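Local coordinates for regulatory protein SdiA (Escherichia coli, PDB 4LFU) that activates transcription of the ftsQAZ cell-division genes and, as a LuxR-type quorum-sensing receptor, responds to acyl-homoserine lactone autoinducers from other bacteria, at residues A[121-132]-A[155-166]; A[113-121]-A[132-140]. All blocks are in the same frame, centred on the assembly; numbering follows the deposited sequence.

Following the chain from its N terminus, the segment 113-121 leaves the end of helix 104-112 and enters strand 117-124; a tight turn at 125-128 then brings strand 130-137 back alongside it. Interaction 2 (113-121 with 132-140) closes this hairpin, with 10 residues between its segments. Interaction 1 (121-132 with 155-166) takes the turn end of the same hairpin and closes a second loop of 22 residues by laying helix 147-167 against it. The two loops cross rather than nest, since their segments alternate along the chain; they share Gln121 and Phe132. Val158 CG2 also touches Leu133 CB at 3.8 Å, which continues the helix-on-sheet packing from one contact into the other.

Interaction 1 (A[121-132]-A[155-166])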
loop_
_atom_site.group_PDB
_atom_site.type_symbol
_atom_site.label_atom_id
_atom_site.label_comp_id
_atom_site.label_asym_id
_atom_site.label_seq_id
_atom_site.Cartn_x
_atom_site.Cartn_y
_atom_site.Cartn_z
ATOM N N GLN A 121 -1.066 -8.135 -13.485
ATOM C CA GLN A 121 -1.532 -8.015 -12.115
ATOM C C GLN A 121 -0.620 -7.040 -11.372
ATOM O O GLN A 121 0.576 -7.069 -11.556
ATOM C CB GLN A 121 -1.532 -9.365 -11.412
ATOM C CG GLN A 121 -2.158 -9.304 -10.025
ATOM C CD GLN A 121 -3.658 -9.466 -10.044
ATOM O OE1 GLN A 121 -4.236 -9.999 -10.994
ATOM N NE2 GLN A 121 -4.303 -9.013 -8.978
ATOM N N TYR A 122 -1.189 -6.182 -10.529
ATOM C CA TYR A 122 -0.350 -5.294 -9.731
ATOM C C TYR A 122 -0.648 -5.243 -8.222
ATOM O O TYR A 122 -1.759 -5.592 -7.769
ATOM C CB TYR A 122 -0.278 -3.892 -10.343
ATOM C CG TYR A 122 -1.134 -2.854 -9.682
ATOM C CD1 TYR A 122 -0.583 -1.895 -8.813
ATOM C CD2 TYR A 122 -2.482 -2.799 -9.951
ATOM C CE1 TYR A 122 -1.403 -0.934 -8.189
ATOM C CE2 TYR A 122 -3.292 -1.873 -9.355
ATOM C CZ TYR A 122 -2.759 -0.942 -8.484
ATOM O OH TYR A 122 -3.631 -0.020 -7.951
ATOM N N LEU A 123 0.379 -4.823 -7.473
ATOM C CA LEU A 123 0.324 -4.644 -6.038
ATOM C C LEU A 123 1.217 -3.493 -5.580
ATOM O O LEU A 123 2.378 -3.357 -6.028
ATOM C CB LEU A 123 0.805 -5.918 -5.319
ATOM C CG LEU A 123 0.634 -5.878 -3.793
ATOM C CD1 LEU A 123 -0.844 -5.837 -3.439
ATOM C CD2 LEU A 123 1.321 -7.040 -3.094
ATOM N N MET A 124 0.689 -2.694 -4.658
ATOM C CA MET A 124 1.524 -1.749 -3.938
ATOM C C MET A 124 2.181 -2.444 -2.769
ATOM O O MET A 124 1.506 -3.042 -1.948
ATOM C CB MET A 124 0.726 -0.568 -3.403
ATOM C CG MET A 124 1.609 0.313 -2.514
ATOM S SD MET A 124 0.896 1.924 -2.260
ATOM C CE MET A 124 -0.492 1.552 -1.179
ATOM N N LEU A 125 3.503 -2.331 -2.685
ATOM C CA LEU A 125 4.276 -2.960 -1.596
ATOM C C LEU A 125 4.319 -2.132 -0.285
ATOM O O LEU A 125 4.003 -0.930 -0.296
ATOM C CB LEU A 125 5.681 -3.313 -2.101
ATOM C CG LEU A 125 5.645 -4.194 -3.354
ATOM C CD1 LEU A 125 6.973 -4.134 -4.088
ATOM C CD2 LEU A 125 5.250 -5.625 -3.017
ATOM N N PRO A 126 4.734 -2.765 0.842
ATOM C CA PRO A 126 4.795 -2.015 2.132
ATOM C C PRO A 126 5.680 -0.763 2.055
ATOM O O PRO A 126 5.474 0.178 2.816
ATOM C CB PRO A 126 5.379 -3.037 3.129
ATOM C CG PRO A 126 5.093 -4.419 2.475
ATOM C CD PRO A 126 5.179 -4.171 0.990
ATOM N N ASN A 127 6.631 -0.746 1.121
ATOM C CA ASN A 127 7.524 0.401 0.937
ATOM C C ASN A 127 6.998 1.427 -0.084
ATOM O O ASN A 127 7.668 2.435 -0.389
ATOM C CB ASN A 127 8.939 -0.069 0.586
ATOM C CG ASN A 127 9.024 -0.792 -0.769
ATOM O OD1 ASN A 127 8.030 -0.957 -1.479
ATOM N ND2 ASN A 127 10.232 -1.219 -1.126
ATOM N N ARG A 128 5.776 1.163 -0.575
ATOM C CA ARG A 128 5.055 2.023 -1.541
ATOM C C ARG A 128 5.578 1.899 -2.984
ATOM O O ARG A 128 5.188 2.664 -3.865
ATOM C CB ARG A 128 5.048 3.481 -1.091
ATOM C CG ARG A 128 4.126 3.785 0.051
ATOM C CD ARG A 128 4.686 3.316 1.381
ATOM N NE ARG A 128 4.096 4.074 2.476
ATOM C CZ ARG A 128 3.688 3.537 3.613
ATOM N NH1 ARG A 128 3.863 2.237 3.825
ATOM N NH2 ARG A 128 3.145 4.308 4.543
ATOM N N ALA A 129 6.463 0.939 -3.226
ATOM C CA ALA A 129 6.836 0.615 -4.599
ATOM C C ALA A 129 5.620 -0.022 -5.236
ATOM O O ALA A 129 4.806 -0.640 -4.548
ATOM C CB ALA A 129 8.023 -0.337 -4.631
ATOM N N LEU A 130 5.481 0.127 -6.546
ATOM C CA LEU A 130 4.372 -0.514 -7.243
ATOM C C LEU A 130 4.943 -1.622 -8.095
ATOM O O LEU A 130 5.791 -1.375 -8.968
ATOM C CB LEU A 130 3.598 0.499 -8.110
ATOM C CG LEU A 130 2.825 1.657 -7.461
ATOM C CD1 LEU A 130 2.213 2.488 -8.564
ATOM C CD2 LEU A 130 1.708 1.152 -6.545
ATOM N N GLY A 131 4.491 -2.842 -7.828
ATOM C CA GLY A 131 4.952 -3.997 -8.565
ATOM C C GLY A 131 3.906 -4.420 -9.564
ATOM O O GLY A 131 2.698 -4.431 -9.264
ATOM N N PHE A 132 4.372 -4.736 -10.769
ATOM C CA PHE A 132 3.512 -5.174 -11.876
ATOM C C PHE A 132 4.017 -6.514 -12.414
ATOM O O PHE A 132 5.172 -6.636 -12.815
ATOM C CB PHE A 132 3.540 -4.143 -13.007
ATOM C CG PHE A 132 2.998 -2.785 -12.618
ATOM C CD1 PHE A 132 1.674 -2.455 -12.879
ATOM C CD2 PHE A 132 3.822 -1.831 -12.000
ATOM C CE1 PHE A 132 1.171 -1.226 -12.501
ATOM C CE2 PHE A 132 3.329 -0.561 -11.649
ATOM C CZ PHE A 132 2.013 -0.267 -11.890
ATOM N N GLN A 155 -2.814 -12.892 -8.324
ATOM C CA GLN A 155 -2.822 -12.119 -7.091
ATOM C C GLN A 155 -1.741 -12.606 -6.170
ATOM O O GLN A 155 -0.986 -11.797 -5.656
ATOM C CB GLN A 155 -4.158 -12.195 -6.366
ATOM C CG GLN A 155 -5.061 -11.040 -6.599
ATOM C CD GLN A 155 -6.360 -11.192 -5.841
ATOM O OE1 GLN A 155 -6.357 -11.331 -4.617
ATOM N NE2 GLN A 155 -7.484 -11.179 -6.566
ATOM N N LEU A 156 -1.674 -13.925 -5.992
ATOM C CA LEU A 156 -0.648 -14.579 -5.151
ATOM C C LEU A 156 0.764 -14.472 -5.720
ATOM O O LEU A 156 1.702 -14.157 -4.982
ATOM C CB LEU A 156 -1.023 -16.054 -4.869
ATOM C CG LEU A 156 -0.187 -16.963 -3.950
ATOM C CD1 LEU A 156 -0.995 -18.210 -3.565
ATOM C CD2 LEU A 156 1.183 -17.390 -4.572
ATOM N N LEU A 157 0.905 -14.720 -7.027
ATOM C CA LEU A 157 2.213 -14.693 -7.720
ATOM C C LEU A 157 2.911 -13.366 -7.655
ATOM O O LEU A 157 4.105 -13.323 -7.429
ATOM C CB LEU A 157 2.080 -15.103 -9.195
ATOM C CG LEU A 157 1.721 -16.576 -9.416
ATOM C CD1 LEU A 157 1.377 -16.827 -10.893
ATOM C CD2 LEU A 157 2.849 -17.464 -8.974
ATOM N N VAL A 158 2.169 -12.282 -7.860
ATOM C CA VAL A 158 2.773 -10.953 -7.784
ATOM C C VAL A 158 3.170 -10.616 -6.345
ATOM O O VAL A 158 4.231 -10.028 -6.134
ATOM C CB VAL A 158 1.907 -9.821 -8.469
ATOM C CG1 VAL A 158 0.611 -9.566 -7.743
ATOM C CG2 VAL A 158 2.705 -8.514 -8.613
ATOM N N ARG A 159 2.344 -11.002 -5.373
ATOM C CA ARG A 159 2.618 -10.688 -3.975
ATOM C C ARG A 159 3.812 -11.457 -3.469
ATOM O O ARG A 159 4.765 -10.876 -2.970
ATOM C CB ARG A 159 1.404 -10.991 -3.089
ATOM C CG ARG A 159 1.530 -10.430 -1.684
ATOM C CD ARG A 159 0.618 -11.159 -0.720
ATOM N NE ARG A 159 0.581 -10.505 0.589
ATOM C CZ ARG A 159 1.448 -10.721 1.577
ATOM N NH1 ARG A 159 2.449 -11.581 1.430
ATOM N NH2 ARG A 159 1.314 -10.067 2.724
ATOM N N GLU A 160 3.759 -12.771 -3.626
ATOM C CA GLU A 160 4.788 -13.678 -3.066
ATOM C C GLU A 160 6.149 -13.507 -3.707
ATOM O O GLU A 160 7.162 -13.520 -3.003
ATOM C CB GLU A 160 4.354 -15.148 -3.141
ATOM C CG GLU A 160 3.139 -15.465 -2.274
ATOM C CD GLU A 160 3.258 -14.885 -0.870
ATOM O OE1 GLU A 160 4.225 -15.242 -0.147
ATOM O OE2 GLU A 160 2.382 -14.081 -0.484
ATOM N N SER A 161 6.181 -13.319 -5.032
ATOM C CA SER A 161 7.462 -13.102 -5.711
ATOM C C SER A 161 8.136 -11.842 -5.199
ATOM O O SER A 161 9.306 -11.852 -4.884
ATOM C CB SER A 161 7.322 -13.103 -7.242
ATOM O OG SER A 161 6.476 -12.065 -7.724
ATOM N N LEU A 162 7.374 -10.767 -5.068
ATOM C CA LEU A 162 7.933 -9.507 -4.614
ATOM C C LEU A 162 8.166 -9.462 -3.100
ATOM O O LEU A 162 9.075 -8.772 -2.652
ATOM C CB LEU A 162 7.058 -8.333 -5.064
ATOM C CG LEU A 162 6.988 -8.016 -6.560
ATOM C CD1 LEU A 162 5.834 -7.096 -6.874
ATOM C CD2 LEU A 162 8.293 -7.428 -7.043
ATOM N N MET A 163 7.355 -10.183 -2.318
ATOM C CA MET A 163 7.663 -10.369 -0.875
ATOM C C MET A 163 8.934 -11.192 -0.653
ATOM O O MET A 163 9.789 -10.804 0.162
ATOM C CB MET A 163 6.478 -10.947 -0.094
ATOM C CG MET A 163 5.263 -9.983 0.038
ATOM S SD MET A 163 5.603 -8.281 0.589
ATOM C CE MET A 163 6.334 -8.581 2.205
ATOM N N ALA A 164 9.089 -12.296 -1.402
ATOM C CA ALA A 164 10.353 -13.035 -1.414
ATOM C C ALA A 164 11.523 -12.133 -1.780
ATOM O O ALA A 164 12.529 -12.098 -1.077
ATOM C CB ALA A 164 10.284 -14.226 -2.363
ATOM N N LEU A 165 11.406 -11.390 -2.873
ATOM C CA LEU A 165 12.501 -10.495 -3.285
ATOM C C LEU A 165 12.802 -9.376 -2.283
ATOM O O LEU A 165 13.925 -8.906 -2.213
ATOM C CB LEU A 165 12.250 -9.920 -4.695
ATOM C CG LEU A 165 12.268 -10.926 -5.858
ATOM C CD1 LEU A 165 11.450 -10.413 -7.036
ATOM C CD2 LEU A 165 13.683 -11.244 -6.286
ATOM N N MET A 166 11.789 -8.933 -1.538
ATOM C CA MET A 166 11.989 -7.973 -0.452
ATOM C C MET A 166 12.764 -8.607 0.697
ATOM O O MET A 166 13.706 -8.003 1.203
ATOM C CB MET A 166 10.663 -7.393 0.048
ATOM C CG MET A 166 10.241 -6.121 -0.698
ATOM S SD MET A 166 8.768 -5.344 -0.009
ATOM C CE MET A 166 9.482 -4.200 1.170
HETATM O O HOH W 1 -7.639 -9.377 -9.067
#
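Helix 147-167 lies on the turn end of a beta hairpin in the autoinducer-binding domain, and Val158 and Leu162 face that hairpin. The axes of strand 121-124 and helix 155-166 approach to 7.9 Å at an angle of 46°. Val158 CG1 meets Gln121 CG at 3.6 Å, the two side chains crossing at about a right angle. One turn on, Leu162 CD1 rests on Gly131 CA at 3.6 Å, where the strand has no side chain, while Leu125 CD2 lies against Leu162 CB at 3.8 Å. On the flank, Leu123 CD2 packs on Arg159 CG, the aliphatic part of an extended arginine whose NH1 makes a salt bridge with Glu160 OE2. Beyond the strands, Met166 SD sits 3.9 Å from Pro126 CD, and its bend at chi3 (91°) carries CE to Asn127 ND2. Asn127 OD1 accepts from Ala129 N in an Asx turn, and ND2 donates to Val173 O. The carboxamide of Gln121 has its OE1 bonded to His92. No direct hydrogen bond joins the segments, so mainly apolar contacts hold them together, and at the Gln121/Gln155 end a water links the two NE2 atoms, 3.1 Å from that of Gln155 and weakly on the Gln121 side.

Interaction 2 (A[113-121]-A[132-140]); sequences HGLRRGVTQ and FLSFSRCSA
Arg137 O is gripped by two backbone donors, Arg116 N at 3.0 Å and Arg117 N at 3.1 Å, the first lying in the carbonyl plane and the second tilted out of it. Two residues facing one in this way make a classic beta bulge. Arg137 N returns a bond of 2.7 Å to Arg117 O, and paired bonds follow at Val119 with Phe135 and at Gln121 with Leu133. On one face, Thr120 OG1 and Ser134 OG share a hydrogen bond of 2.8 Å; torsions that set each oxygen opposite its own carbonyl carbon (chi1 -50° and -77°) turn the two hydroxyls toward each other, and Trp95 NE1 also bonds Thr120 OG1. Further along that face, Leu115 CD2 approaches Ser136 OG at 3.5 Å, a hydroxyl bonded to Tyr63. On the other face, Val119 CG1 runs beside Phe135 CB at 3.9 Å. At the open end of the hairpin, the Arg117 guanidinium carries Ala140 CB over one face, offset toward its rim, and Arg137 NH2 donates to Glu38 O. With strand axes 4.5 Å apart at 173°, this is an antiparallel hairpin, regular from Arg117/Arg137 to Gln121/Leu133 and bulged at its open end, inside the five-stranded antiparallel sheet of a GAF-related autoinducer-binding domain.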
loop_
_atom_site.group_PDB
_atom_site.type_symbol
_atom_site.label_atom_id
_atom_site.label_comp_id
_atom_site.label_asym_id
_atom_site.label_seq_id
_atom_site.Cartn_x
_atom_site.Cartn_y
_atom_site.Cartn_z
ATOM N N HIS A 113 6.123 -7.822 -33.784
ATOM C CA HIS A 113 7.117 -8.794 -33.357
ATOM C C HIS A 113 6.483 -10.101 -32.909
ATOM O O HIS A 113 7.184 -11.058 -32.515
ATOM C CB HIS A 113 8.014 -8.193 -32.269
ATOM C CG HIS A 113 8.925 -7.124 -32.786
ATOM N ND1 HIS A 113 8.485 -5.850 -33.075
ATOM C CD2 HIS A 113 10.238 -7.155 -33.113
ATOM C CE1 HIS A 113 9.495 -5.133 -33.529
ATOM N NE2 HIS A 113 10.570 -5.900 -33.561
ATOM N N GLY A 114 5.155 -10.147 -32.958
ATOM C CA GLY A 114 4.447 -11.397 -32.730
ATOM C C GLY A 114 3.590 -11.510 -31.489
ATOM O O GLY A 114 2.959 -12.541 -31.293
ATOM N N LEU A 115 3.561 -10.479 -30.644
ATOM C CA LEU A 115 2.680 -10.480 -29.460
ATOM C C LEU A 115 1.202 -10.283 -29.822
ATOM O O LEU A 115 0.846 -9.384 -30.596
ATOM C CB LEU A 115 3.089 -9.408 -28.435
ATOM C CG LEU A 115 4.186 -9.609 -27.385
ATOM C CD1 LEU A 115 4.153 -8.426 -26.417
ATOM C CD2 LEU A 115 4.060 -10.938 -26.627
ATOM N N ARG A 116 0.344 -11.095 -29.209
ATOM C CA ARG A 116 -1.106 -11.025 -29.465
ATOM C C ARG A 116 -1.957 -10.779 -28.205
ATOM O O ARG A 116 -2.969 -10.111 -28.273
ATOM C CB ARG A 116 -1.592 -12.296 -30.216
ATOM C CG ARG A 116 -1.044 -12.452 -31.681
ATOM C CD ARG A 116 -1.523 -11.332 -32.622
ATOM N NE ARG A 116 -0.989 -11.448 -33.990
ATOM C CZ ARG A 116 0.062 -10.771 -34.470
ATOM N NH1 ARG A 116 0.725 -9.915 -33.702
ATOM N NH2 ARG A 116 0.466 -10.955 -35.728
ATOM N N ARG A 117 -1.538 -11.325 -27.067
ATOM C CA ARG A 117 -2.382 -11.402 -25.872
ATOM C C ARG A 117 -1.523 -11.314 -24.605
ATOM O O ARG A 117 -0.345 -11.701 -24.607
ATOM C CB ARG A 117 -3.194 -12.726 -25.848
ATOM C CG ARG A 117 -4.169 -12.986 -27.033
ATOM C CD ARG A 117 -5.452 -12.138 -26.978
ATOM N NE ARG A 117 -6.381 -12.466 -28.070
ATOM C CZ ARG A 117 -6.421 -11.878 -29.274
ATOM N NH1 ARG A 117 -5.577 -10.905 -29.606
ATOM N NH2 ARG A 117 -7.314 -12.277 -30.176
ATOM N N GLY A 118 -2.117 -10.795 -23.533
ATOM C CA GLY A 118 -1.457 -10.777 -22.231
ATOM C C GLY A 118 -2.349 -10.287 -21.114
ATOM O O GLY A 118 -3.501 -9.962 -21.324
ATOM N N VAL A 119 -1.786 -10.212 -19.923
ATOM C CA VAL A 119 -2.526 -9.867 -18.733
ATOM C C VAL A 119 -1.550 -9.236 -17.720
ATOM O O VAL A 119 -0.383 -9.606 -17.674
ATOM C CB VAL A 119 -3.217 -11.139 -18.177
ATOM C CG1 VAL A 119 -2.188 -12.209 -17.812
ATOM C CG2 VAL A 119 -4.140 -10.809 -16.999
ATOM N N THR A 120 -2.002 -8.280 -16.930
ATOM C CA THR A 120 -1.131 -7.737 -15.879
ATOM C C THR A 120 -1.823 -7.771 -14.509
ATOM O O THR A 120 -3.021 -7.513 -14.393
ATOM C CB THR A 120 -0.633 -6.313 -16.231
ATOM O OG1 THR A 120 -0.105 -6.336 -17.556
ATOM C CG2 THR A 120 0.469 -5.825 -15.273
ATOM N N GLN A 121 -1.066 -8.135 -13.485
ATOM C CA GLN A 121 -1.532 -8.015 -12.115
ATOM C C GLN A 121 -0.620 -7.040 -11.372
ATOM O O GLN A 121 0.576 -7.069 -11.556
ATOM C CB GLN A 121 -1.532 -9.365 -11.412
ATOM C CG GLN A 121 -2.158 -9.304 -10.025
ATOM C CD GLN A 121 -3.658 -9.466 -10.044
ATOM O OE1 GLN A 121 -4.236 -9.999 -10.994
ATOM N NE2 GLN A 121 -4.303 -9.013 -8.978
ATOM N N PHE A 132 4.372 -4.736 -10.769
ATOM C CA PHE A 132 3.512 -5.174 -11.876
ATOM C C PHE A 132 4.017 -6.514 -12.414
ATOM O O PHE A 132 5.172 -6.636 -12.815
ATOM C CB PHE A 132 3.540 -4.143 -13.007
ATOM C CG PHE A 132 2.998 -2.785 -12.618
ATOM C CD1 PHE A 132 1.674 -2.455 -12.879
ATOM C CD2 PHE A 132 3.822 -1.831 -12.000
ATOM C CE1 PHE A 132 1.171 -1.226 -12.501
ATOM C CE2 PHE A 132 3.329 -0.561 -11.649
ATOM C CZ PHE A 132 2.013 -0.267 -11.890
ATOM N N LEU A 133 3.151 -7.516 -12.438
ATOM C CA LEU A 133 3.497 -8.786 -13.065
ATOM C C LEU A 133 2.669 -8.980 -14.341
ATOM O O LEU A 133 1.452 -9.043 -14.282
ATOM C CB LEU A 133 3.268 -9.950 -12.092
ATOM C CG LEU A 133 3.510 -11.364 -12.659
ATOM C CD1 LEU A 133 4.974 -11.596 -13.015
ATOM C CD2 LEU A 133 3.012 -12.384 -11.655
ATOM N N SER A 134 3.340 -9.068 -15.481
ATOM C CA SER A 134 2.684 -9.253 -16.778
ATOM C C SER A 134 3.002 -10.612 -17.329
ATOM O O SER A 134 4.123 -11.065 -17.210
ATOM C CB SER A 134 3.198 -8.240 -17.768
ATOM O OG SER A 134 2.621 -6.984 -17.536
ATOM N N PHE A 135 2.003 -11.270 -17.903
ATOM C CA PHE A 135 2.219 -12.454 -18.748
ATOM C C PHE A 135 1.797 -12.112 -20.171
ATOM O O PHE A 135 0.828 -11.394 -20.376
ATOM C CB PHE A 135 1.380 -13.647 -18.279
ATOM C CG PHE A 135 1.790 -14.221 -16.934
ATOM C CD1 PHE A 135 3.104 -14.139 -16.480
ATOM C CD2 PHE A 135 0.853 -14.878 -16.143
ATOM C CE1 PHE A 135 3.473 -14.672 -15.253
ATOM C CE2 PHE A 135 1.227 -15.438 -14.920
ATOM C CZ PHE A 135 2.540 -15.327 -14.481
ATOM N N SER A 136 2.521 -12.617 -21.160
ATOM C CA SER A 136 2.133 -12.373 -22.550
ATOM C C SER A 136 2.319 -13.598 -23.429
ATOM O O SER A 136 3.045 -14.500 -23.096
ATOM C CB SER A 136 2.854 -11.156 -23.142
ATOM O OG SER A 136 4.242 -11.377 -23.206
ATOM N N ARG A 137 1.653 -13.587 -24.564
ATOM C CA ARG A 137 1.555 -14.733 -25.430
ATOM C C ARG A 137 1.554 -14.264 -26.887
ATOM O O ARG A 137 0.947 -13.223 -27.237
ATOM C CB ARG A 137 0.253 -15.463 -25.103
ATOM C CG ARG A 137 0.156 -16.835 -25.662
ATOM C CD ARG A 137 -0.874 -17.648 -24.912
ATOM N NE ARG A 137 -2.170 -17.000 -24.835
ATOM C CZ ARG A 137 -3.008 -17.136 -23.810
ATOM N NH1 ARG A 137 -4.178 -16.506 -23.826
ATOM N NH2 ARG A 137 -2.681 -17.892 -22.761
ATOM N N CYS A 138 2.223 -15.050 -27.725
ATOM C CA CYS A 138 2.285 -14.792 -29.161
ATOM C C CYS A 138 1.102 -15.366 -29.923
ATOM O O CYS A 138 0.974 -15.130 -31.119
ATOM C CB CYS A 138 3.592 -15.330 -29.747
ATOM S SG CYS A 138 5.065 -14.542 -29.042
ATOM N N SER A 139 0.242 -16.112 -29.232
ATOM C CA SER A 139 -0.878 -16.809 -29.865
ATOM C C SER A 139 -2.215 -16.152 -29.555
ATOM O O SER A 139 -2.542 -15.872 -28.407
ATOM C CB SER A 139 -0.903 -18.291 -29.467
ATOM O OG SER A 139 -2.202 -18.844 -29.658
ATOM N N ALA A 140 -2.979 -15.924 -30.612
ATOM C CA ALA A 140 -4.253 -15.225 -30.528
ATOM C C ALA A 140 -5.402 -16.205 -30.291
ATOM O O ALA A 140 -6.573 -15.813 -30.320
ATOM C CB ALA A 140 -4.492 -14.412 -31.811
#